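Local coordinates for protein 3-hydroxyisobutyryl-CoA hydrolase (PDB 4HDT) that probably hydrolyses the thioester of 3-hydroxyisobutyryl-CoA to release 3-hydroxyisobutyrate and free CoA, using a crotonase-type fold, at residues Asn8-Glu16 with Leu21-Ala29; Leu33-Ala42 with Glu86-Leu97. One frame throughout, in Å; residues are numbered along the deposited sequence.

Interaction 1 (Asn8-Glu16 with Leu21-Ala29); sequences NEDVLVNVE and LLTLNRPKA
Val11 and Val13 pack against Leu22 and Leu24 on the better-buried face of an antiparallel strand pair, where Val11, Leu22 and Leu24 are enclosed and Val13 remains at the surface. Val13 CG2 lies 4.1 Å from Leu22 CD2, the two side chains side by side and pointing the same way, while Val11 CG1 meets the same methyl from 4.2 Å. Helix 35-49 covers this face through Met37 and Trp48. Paired backbone bonds set the register: Leu12 and Thr23 exchange two, as do Asn14 and Leu21, and the strand axes run 164° apart.

On the other face Leu12 and Asn14 are exposed, and a water joins Thr23 OG1, 2.8 Å away, to the carbonyl of Leu12, the latter bond weak; Leu21 there packs on Leu58 of strand 56-61 and Ile203 of helix 195-205. Beyond the strands, Asn25 is held by the backbone carbonyls of Glu9 and Asp10 and by the side-chain amide of Asn8. Its CG stands opposite the backbone N (chi1 -173°), a turn that brings ND2 to Glu9 O at 2.9 Å. Asn8 ND2 meets Asn25 O at 2.9 Å, almost head-on to the carbonyl, and gives its other hydrogen to Asp10 OD1. Two waters also bridge the asparagine side chains. The paired strands form a beta hairpin at the edge of the crotonase-like sheet.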
# COMPACT_ATOMS: atom_id res chain seq x y z
N ASN A 8 4.78 1.62 -26.11
CA ASN A 8 4.53 0.58 -25.08
C ASN A 8 3.14 0.74 -24.49
O ASN A 8 2.68 1.87 -24.25
CB ASN A 8 5.55 0.67 -23.93
CG ASN A 8 5.54 -0.56 -23.03
OD1 ASN A 8 5.95 -1.66 -23.44
ND2 ASN A 8 5.07 -0.38 -21.79
N GLU A 9 2.47 -0.38 -24.27
CA GLU A 9 1.21 -0.37 -23.56
C GLU A 9 1.55 -0.58 -22.09
O GLU A 9 1.97 -1.68 -21.72
CB GLU A 9 0.30 -1.51 -24.00
CG GLU A 9 -0.20 -1.40 -25.43
CD GLU A 9 -1.28 -0.35 -25.59
OE1 GLU A 9 -1.78 0.15 -24.58
OE2 GLU A 9 -1.61 -0.03 -26.75
N ASP A 10 1.38 0.44 -21.27
CA ASP A 10 1.82 0.36 -19.86
C ASP A 10 0.97 -0.57 -19.01
O ASP A 10 1.39 -0.97 -17.88
CB ASP A 10 1.93 1.73 -19.23
CG ASP A 10 3.05 2.57 -19.84
OD1 ASP A 10 3.95 2.00 -20.52
OD2 ASP A 10 3.07 3.79 -19.60
N VAL A 11 -0.21 -0.92 -19.51
CA VAL A 11 -0.98 -2.07 -18.93
C VAL A 11 -1.37 -2.95 -20.11
O VAL A 11 -2.05 -2.48 -21.04
CB VAL A 11 -2.27 -1.65 -18.20
CG1 VAL A 11 -3.01 -2.87 -17.67
CG2 VAL A 11 -1.99 -0.65 -17.12
N LEU A 12 -0.95 -4.21 -20.08
CA LEU A 12 -1.38 -5.18 -21.08
C LEU A 12 -2.73 -5.78 -20.67
O LEU A 12 -2.92 -6.19 -19.53
CB LEU A 12 -0.33 -6.26 -21.33
CG LEU A 12 1.07 -5.80 -21.71
CD1 LEU A 12 2.06 -6.96 -21.51
CD2 LEU A 12 1.09 -5.34 -23.15
N VAL A 13 -3.67 -5.80 -21.62
CA VAL A 13 -5.03 -6.26 -21.36
C VAL A 13 -5.42 -7.38 -22.31
O VAL A 13 -5.20 -7.29 -23.53
CB VAL A 13 -6.05 -5.10 -21.53
CG1 VAL A 13 -7.49 -5.58 -21.28
CG2 VAL A 13 -5.66 -3.90 -20.68
N ASN A 14 -6.02 -8.43 -21.76
CA ASN A 14 -6.58 -9.49 -22.57
C ASN A 14 -7.64 -10.21 -21.75
O ASN A 14 -7.77 -10.00 -20.55
CB ASN A 14 -5.50 -10.47 -23.02
CG ASN A 14 -5.94 -11.37 -24.19
OD1 ASN A 14 -6.94 -11.11 -24.89
ND2 ASN A 14 -5.17 -12.44 -24.42
N VAL A 15 -8.44 -11.01 -22.43
CA VAL A 15 -9.36 -11.92 -21.79
C VAL A 15 -9.06 -13.31 -22.33
O VAL A 15 -8.97 -13.54 -23.55
CB VAL A 15 -10.82 -11.52 -22.00
CG1 VAL A 15 -11.75 -12.45 -21.22
CG2 VAL A 15 -11.06 -10.08 -21.62
N GLU A 16 -8.84 -14.23 -21.40
CA GLU A 16 -8.54 -15.60 -21.74
C GLU A 16 -9.14 -16.57 -20.72
O GLU A 16 -9.02 -16.37 -19.50
CB GLU A 16 -7.04 -15.78 -21.81
CG GLU A 16 -6.64 -16.93 -22.69
CD GLU A 16 -5.16 -16.98 -22.93
OE1 GLU A 16 -4.41 -17.00 -21.94
OE2 GLU A 16 -4.76 -17.02 -24.10
N LEU A 21 -7.46 -10.25 -17.82
CA LEU A 21 -6.05 -10.17 -17.44
C LEU A 21 -5.59 -8.72 -17.50
O LEU A 21 -5.73 -8.06 -18.55
CB LEU A 21 -5.20 -11.04 -18.37
CG LEU A 21 -5.68 -12.48 -18.50
CD1 LEU A 21 -5.01 -13.13 -19.70
CD2 LEU A 21 -5.41 -13.24 -17.22
N LEU A 22 -5.06 -8.24 -16.40
CA LEU A 22 -4.45 -6.93 -16.32
C LEU A 22 -2.99 -7.17 -15.96
O LEU A 22 -2.72 -7.62 -14.86
CB LEU A 22 -5.14 -6.06 -15.27
CG LEU A 22 -6.60 -5.74 -15.59
CD1 LEU A 22 -7.26 -5.08 -14.39
CD2 LEU A 22 -6.64 -4.84 -16.83
N THR A 23 -2.07 -6.83 -16.86
CA THR A 23 -0.65 -7.01 -16.57
C THR A 23 0.03 -5.65 -16.58
O THR A 23 0.15 -4.98 -17.60
CB THR A 23 0.01 -7.99 -17.56
OG1 THR A 23 -0.74 -9.18 -17.63
CG2 THR A 23 1.50 -8.29 -17.19
N LEU A 24 0.47 -5.22 -15.40
CA LEU A 24 1.19 -3.96 -15.29
C LEU A 24 2.50 -4.10 -16.09
O LEU A 24 3.13 -5.15 -16.00
CB LEU A 24 1.55 -3.68 -13.84
CG LEU A 24 0.35 -3.62 -12.91
CD1 LEU A 24 0.84 -3.30 -11.54
CD2 LEU A 24 -0.67 -2.58 -13.38
N ASN A 25 2.85 -3.10 -16.90
CA ASN A 25 3.90 -3.32 -17.91
C ASN A 25 4.82 -2.12 -18.06
O ASN A 25 4.98 -1.57 -19.16
CB ASN A 25 3.27 -3.72 -19.25
CG ASN A 25 4.29 -4.12 -20.30
OD1 ASN A 25 5.30 -4.78 -19.98
ND2 ASN A 25 4.07 -3.68 -21.53
N ARG A 26 5.49 -1.76 -16.98
CA ARG A 26 6.64 -0.87 -17.02
C ARG A 26 7.77 -1.56 -16.24
O ARG A 26 8.20 -1.11 -15.18
CB ARG A 26 6.30 0.49 -16.42
CG ARG A 26 5.06 1.12 -17.05
CD ARG A 26 5.04 2.64 -16.96
NE ARG A 26 5.40 3.14 -15.67
CZ ARG A 26 5.97 4.32 -15.43
NH1 ARG A 26 6.23 4.64 -14.17
NH2 ARG A 26 6.21 5.19 -16.41
N PRO A 27 8.24 -2.70 -16.76
CA PRO A 27 9.16 -3.48 -15.90
C PRO A 27 10.50 -2.79 -15.55
O PRO A 27 11.06 -3.08 -14.49
CB PRO A 27 9.38 -4.76 -16.70
CG PRO A 27 9.03 -4.42 -18.09
CD PRO A 27 7.89 -3.43 -17.98
N LYS A 28 10.98 -1.90 -16.42
CA LYS A 28 12.22 -1.18 -16.09
C LYS A 28 12.03 -0.26 -14.86
O LYS A 28 13.03 0.02 -14.18
CB LYS A 28 12.75 -0.42 -17.30
CG LYS A 28 13.22 -1.35 -18.40
CD LYS A 28 13.59 -0.63 -19.69
CE LYS A 28 13.95 -1.64 -20.76
NZ LYS A 28 14.62 -0.99 -21.93
N ALA A 29 10.78 0.11 -14.54
CA ALA A 29 10.41 0.92 -13.36
C ALA A 29 9.74 0.05 -12.25
O ALA A 29 9.03 0.57 -11.39
CB ALA A 29 9.48 2.06 -13.75
O HOH W 1 5.50 -4.65 -24.02
O HOH W 2 7.44 -3.36 -21.60
O HOH W 3 5.54 5.06 -19.26
O HOH W 4 -2.61 -8.95 -19.70

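Interaction 2 (Leu33-Ala42 with Glu86-Leu97); sequences LTHGMVTTMA and EARRFWFDEYRL. With ZN (zinc ion), chain D; ACT (acetate ion), chain H.
His35 and Glu86 share a zinc ion, held by His35 ND1 at 2.1 Å and Glu86 OE1 at 1.9 Å. The imidazole reaches it with CG trans to the backbone N (chi1 -171°).

Hydrogen bonding fixes the other ring nitrogen. His35 NE2 donates to Asp93 OD2 over 2.7 Å with an N-H...O angle of 168°, in the ring plane and on the anti lone pair. Arg89 NE reaches the same oxygen from above the carboxylate plane, so one acceptor takes two donors; metal and carboxylate together restrict rotation of the imidazole. An acetate, probably from the crystallisation liquor, accepts from His35 N at 3.0 Å.

Phe90 CA lies over the face of the His35 ring, 4.1 Å from its centroid, a CH-pi contact. The Phe90 edge is turned toward that imidazole in an offset edge-to-face pair, and the acetate methyl lies over one phenyl face.

Apolar packing continues through Val38, a knob among Phe90, Asp93, Glu94 and Leu97; its CG2 is 3.7 Å from Phe90 CE1. Leu97 CD2 meets Met41 CB at 4.0 Å.

The helix axes approach to 9.4 Å at 31°. Val123 of helix 119-124 touches Leu33, Met41 and Leu97, while strand 11-16 packs on helix 35-49 through Met37 and Thr40, and helix 285-299 meets Trp91 and Tyr95.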
# COMPACT_ATOMS: atom_id res chain seq x y z
N LEU A 33 3.12 2.93 -10.99
CA LEU A 33 1.82 3.30 -11.59
C LEU A 33 1.81 4.74 -12.06
O LEU A 33 2.15 5.66 -11.31
CB LEU A 33 0.68 3.18 -10.56
CG LEU A 33 0.51 1.83 -9.93
CD1 LEU A 33 -0.64 1.92 -8.93
CD2 LEU A 33 0.19 0.79 -10.98
N THR A 34 1.34 4.91 -13.28
CA THR A 34 1.05 6.22 -13.83
C THR A 34 -0.46 6.46 -13.76
O THR A 34 -1.26 5.53 -13.52
CB THR A 34 1.45 6.30 -15.31
OG1 THR A 34 0.67 5.37 -16.06
CG2 THR A 34 2.94 6.02 -15.53
N HIS A 35 -0.85 7.69 -14.05
CA HIS A 35 -2.27 8.00 -14.03
C HIS A 35 -2.95 7.20 -15.14
O HIS A 35 -4.06 6.67 -14.97
CB HIS A 35 -2.41 9.51 -14.20
CG HIS A 35 -3.79 9.99 -14.00
ND1 HIS A 35 -4.17 11.29 -14.24
CD2 HIS A 35 -4.89 9.36 -13.53
CE1 HIS A 35 -5.46 11.43 -13.96
NE2 HIS A 35 -5.91 10.27 -13.50
N GLY A 36 -2.29 7.09 -16.29
CA GLY A 36 -2.79 6.28 -17.38
C GLY A 36 -3.06 4.82 -17.05
O GLY A 36 -4.08 4.24 -17.45
N MET A 37 -2.15 4.22 -16.29
CA MET A 37 -2.34 2.83 -15.89
C MET A 37 -3.54 2.66 -14.98
O MET A 37 -4.32 1.69 -15.11
CB MET A 37 -1.06 2.30 -15.21
CG MET A 37 0.15 2.23 -16.14
SD MET A 37 1.75 2.11 -15.33
CE MET A 37 1.74 0.46 -14.63
N VAL A 38 -3.65 3.56 -14.00
CA VAL A 38 -4.84 3.60 -13.11
C VAL A 38 -6.14 3.72 -13.91
O VAL A 38 -7.08 2.95 -13.69
CB VAL A 38 -4.67 4.73 -12.07
CG1 VAL A 38 -5.97 5.12 -11.42
CG2 VAL A 38 -3.61 4.32 -11.04
N THR A 39 -6.20 4.64 -14.88
CA THR A 39 -7.46 4.78 -15.63
C THR A 39 -7.77 3.57 -16.53
O THR A 39 -8.91 3.20 -16.69
CB THR A 39 -7.46 6.11 -16.40
OG1 THR A 39 -6.31 6.17 -17.23
CG2 THR A 39 -7.41 7.24 -15.48
N THR A 40 -6.74 2.94 -17.11
CA THR A 40 -6.93 1.71 -17.86
C THR A 40 -7.54 0.61 -16.98
O THR A 40 -8.52 -0.06 -17.36
CB THR A 40 -5.61 1.24 -18.50
OG1 THR A 40 -5.23 2.20 -19.50
CG2 THR A 40 -5.78 -0.12 -19.18
N MET A 41 -6.95 0.40 -15.81
CA MET A 41 -7.46 -0.64 -14.90
C MET A 41 -8.91 -0.35 -14.56
O MET A 41 -9.75 -1.23 -14.61
CB MET A 41 -6.65 -0.73 -13.62
CG MET A 41 -5.27 -1.33 -13.83
SD MET A 41 -4.31 -1.47 -12.30
CE MET A 41 -5.28 -2.62 -11.35
N ALA A 42 -9.17 0.90 -14.21
CA ALA A 42 -10.51 1.28 -13.76
C ALA A 42 -11.53 1.06 -14.86
O ALA A 42 -12.66 0.56 -14.61
CB ALA A 42 -10.54 2.73 -13.31
N GLU A 86 -2.29 17.54 -10.92
CA GLU A 86 -2.14 16.15 -11.37
C GLU A 86 -2.09 15.18 -10.22
O GLU A 86 -2.67 14.11 -10.30
CB GLU A 86 -0.91 15.96 -12.26
CG GLU A 86 -0.49 14.51 -12.51
CD GLU A 86 -1.43 13.69 -13.40
OE1 GLU A 86 -2.39 14.18 -13.99
OE2 GLU A 86 -1.20 12.45 -13.45
N ALA A 87 -1.38 15.54 -9.15
CA ALA A 87 -1.37 14.67 -7.99
C ALA A 87 -2.79 14.45 -7.45
O ALA A 87 -3.19 13.31 -7.18
CB ALA A 87 -0.47 15.19 -6.89
N ARG A 88 -3.54 15.52 -7.26
CA ARG A 88 -4.90 15.35 -6.77
C ARG A 88 -5.79 14.54 -7.71
O ARG A 88 -6.58 13.68 -7.27
CB ARG A 88 -5.53 16.69 -6.44
CG ARG A 88 -4.86 17.36 -5.26
CD ARG A 88 -5.68 18.55 -4.81
NE ARG A 88 -5.59 19.60 -5.80
CZ ARG A 88 -4.65 20.53 -5.82
NH1 ARG A 88 -3.72 20.59 -4.87
NH2 ARG A 88 -4.67 21.43 -6.79
N ARG A 89 -5.68 14.78 -9.00
CA ARG A 89 -6.51 14.03 -9.91
C ARG A 89 -6.10 12.56 -9.92
O ARG A 89 -6.95 11.68 -9.99
CB ARG A 89 -6.43 14.59 -11.31
CG ARG A 89 -7.44 13.94 -12.24
CD ARG A 89 -8.91 14.19 -11.82
NE ARG A 89 -9.76 13.07 -12.22
CZ ARG A 89 -11.09 13.05 -12.15
NH1 ARG A 89 -11.78 14.11 -11.71
NH2 ARG A 89 -11.75 11.95 -12.54
N PHE A 90 -4.79 12.32 -9.89
CA PHE A 90 -4.27 10.95 -9.84
C PHE A 90 -4.85 10.23 -8.61
O PHE A 90 -5.38 9.12 -8.73
CB PHE A 90 -2.72 10.94 -9.82
CG PHE A 90 -2.13 9.58 -9.54
CD1 PHE A 90 -2.14 8.59 -10.50
CD2 PHE A 90 -1.62 9.30 -8.30
CE1 PHE A 90 -1.59 7.34 -10.26
CE2 PHE A 90 -1.10 8.05 -8.02
CZ PHE A 90 -1.10 7.04 -9.01
N TRP A 91 -4.72 10.86 -7.46
CA TRP A 91 -5.19 10.22 -6.21
C TRP A 91 -6.70 10.04 -6.25
O TRP A 91 -7.21 9.03 -5.76
CB TRP A 91 -4.78 11.05 -5.02
CG TRP A 91 -3.34 11.02 -4.69
CD1 TRP A 91 -2.52 9.97 -4.84
CD2 TRP A 91 -2.57 12.07 -4.14
NE1 TRP A 91 -1.25 10.29 -4.42
CE2 TRP A 91 -1.26 11.58 -3.98
CE3 TRP A 91 -2.84 13.38 -3.77
CZ2 TRP A 91 -0.21 12.38 -3.43
CZ3 TRP A 91 -1.82 14.17 -3.21
CH2 TRP A 91 -0.52 13.68 -3.07
N PHE A 92 -7.43 11.01 -6.79
CA PHE A 92 -8.88 10.89 -6.91
C PHE A 92 -9.25 9.61 -7.69
O PHE A 92 -10.04 8.79 -7.23
CB PHE A 92 -9.44 12.16 -7.59
CG PHE A 92 -10.91 12.34 -7.47
CD1 PHE A 92 -11.76 11.84 -8.42
CD2 PHE A 92 -11.44 13.08 -6.44
CE1 PHE A 92 -13.14 12.02 -8.33
CE2 PHE A 92 -12.81 13.26 -6.32
CZ PHE A 92 -13.66 12.73 -7.26
N ASP A 93 -8.67 9.41 -8.86
CA ASP A 93 -8.92 8.25 -9.69
C ASP A 93 -8.35 6.96 -9.07
O ASP A 93 -8.97 5.90 -9.12
CB ASP A 93 -8.34 8.46 -11.10
CG ASP A 93 -9.13 9.48 -11.91
OD1 ASP A 93 -10.37 9.69 -11.66
OD2 ASP A 93 -8.54 10.08 -12.85
N GLU A 94 -7.17 7.07 -8.45
CA GLU A 94 -6.54 5.89 -7.86
C GLU A 94 -7.34 5.37 -6.68
O GLU A 94 -7.56 4.16 -6.58
CB GLU A 94 -5.12 6.20 -7.42
CG GLU A 94 -4.36 4.99 -6.88
CD GLU A 94 -3.00 5.35 -6.36
OE1 GLU A 94 -2.90 6.44 -5.75
OE2 GLU A 94 -2.03 4.58 -6.53
N TYR A 95 -7.77 6.26 -5.82
CA TYR A 95 -8.49 5.84 -4.62
C TYR A 95 -9.87 5.31 -5.00
O TYR A 95 -10.37 4.35 -4.41
CB TYR A 95 -8.59 6.90 -3.54
CG TYR A 95 -7.26 7.44 -2.98
CD1 TYR A 95 -6.03 6.93 -3.39
CD2 TYR A 95 -7.25 8.47 -2.09
CE1 TYR A 95 -4.83 7.46 -2.92
CE2 TYR A 95 -6.07 9.00 -1.60
CZ TYR A 95 -4.87 8.53 -2.04
OH TYR A 95 -3.73 9.15 -1.55
N ARG A 96 -10.51 5.88 -6.00
CA ARG A 96 -11.72 5.28 -6.52
C ARG A 96 -11.51 3.85 -7.07
O ARG A 96 -12.34 2.95 -6.85
CB ARG A 96 -12.36 6.21 -7.57
CG ARG A 96 -13.07 7.41 -6.92
CD ARG A 96 -13.30 8.60 -7.89
NE ARG A 96 -14.03 8.23 -9.07
CZ ARG A 96 -15.36 8.28 -9.21
NH1 ARG A 96 -16.14 8.66 -8.20
NH2 ARG A 96 -15.94 7.92 -10.36
N LEU A 97 -10.39 3.63 -7.75
CA LEU A 97 -10.03 2.31 -8.22
C LEU A 97 -9.81 1.37 -7.04
O LEU A 97 -10.29 0.22 -7.05
CB LEU A 97 -8.77 2.37 -9.10
CG LEU A 97 -8.07 1.02 -9.44
CD1 LEU A 97 -8.98 0.12 -10.25
CD2 LEU A 97 -6.74 1.24 -10.16
ZN ZN D . -3.40 13.00 -15.16
C ACT H . 0.93 10.22 -11.98
O ACT H . 1.01 9.87 -13.20
OXT ACT H . 0.39 11.29 -11.64
CH3 ACT H . 1.54 9.39 -10.88

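In the fold
Interaction 1 closes before interaction 2 opens along the chain, and their centres lie 15 Å apart. Strand 19-24 leads through a loop into helix 35-49, which takes part in interaction 2 and also packs on the hairpin. The two contacts touch directly: Val11 CG2 comes within 3.6 Å of Met37 CB, and Arg26 CZ within 3.5 Å of Thr34 CG2. Helix 35-49 thus packs both on strand 11-16 with its adjoining turns and on helix 85-103. Strand 11-16 is one of the two outermost strands of the six-stranded mixed sheet, with strand 19-24 next to it and then strand 56-61. Through helix 35-49 the edge strand is joined to the helix pair carrying the zinc site of His35 and Glu86.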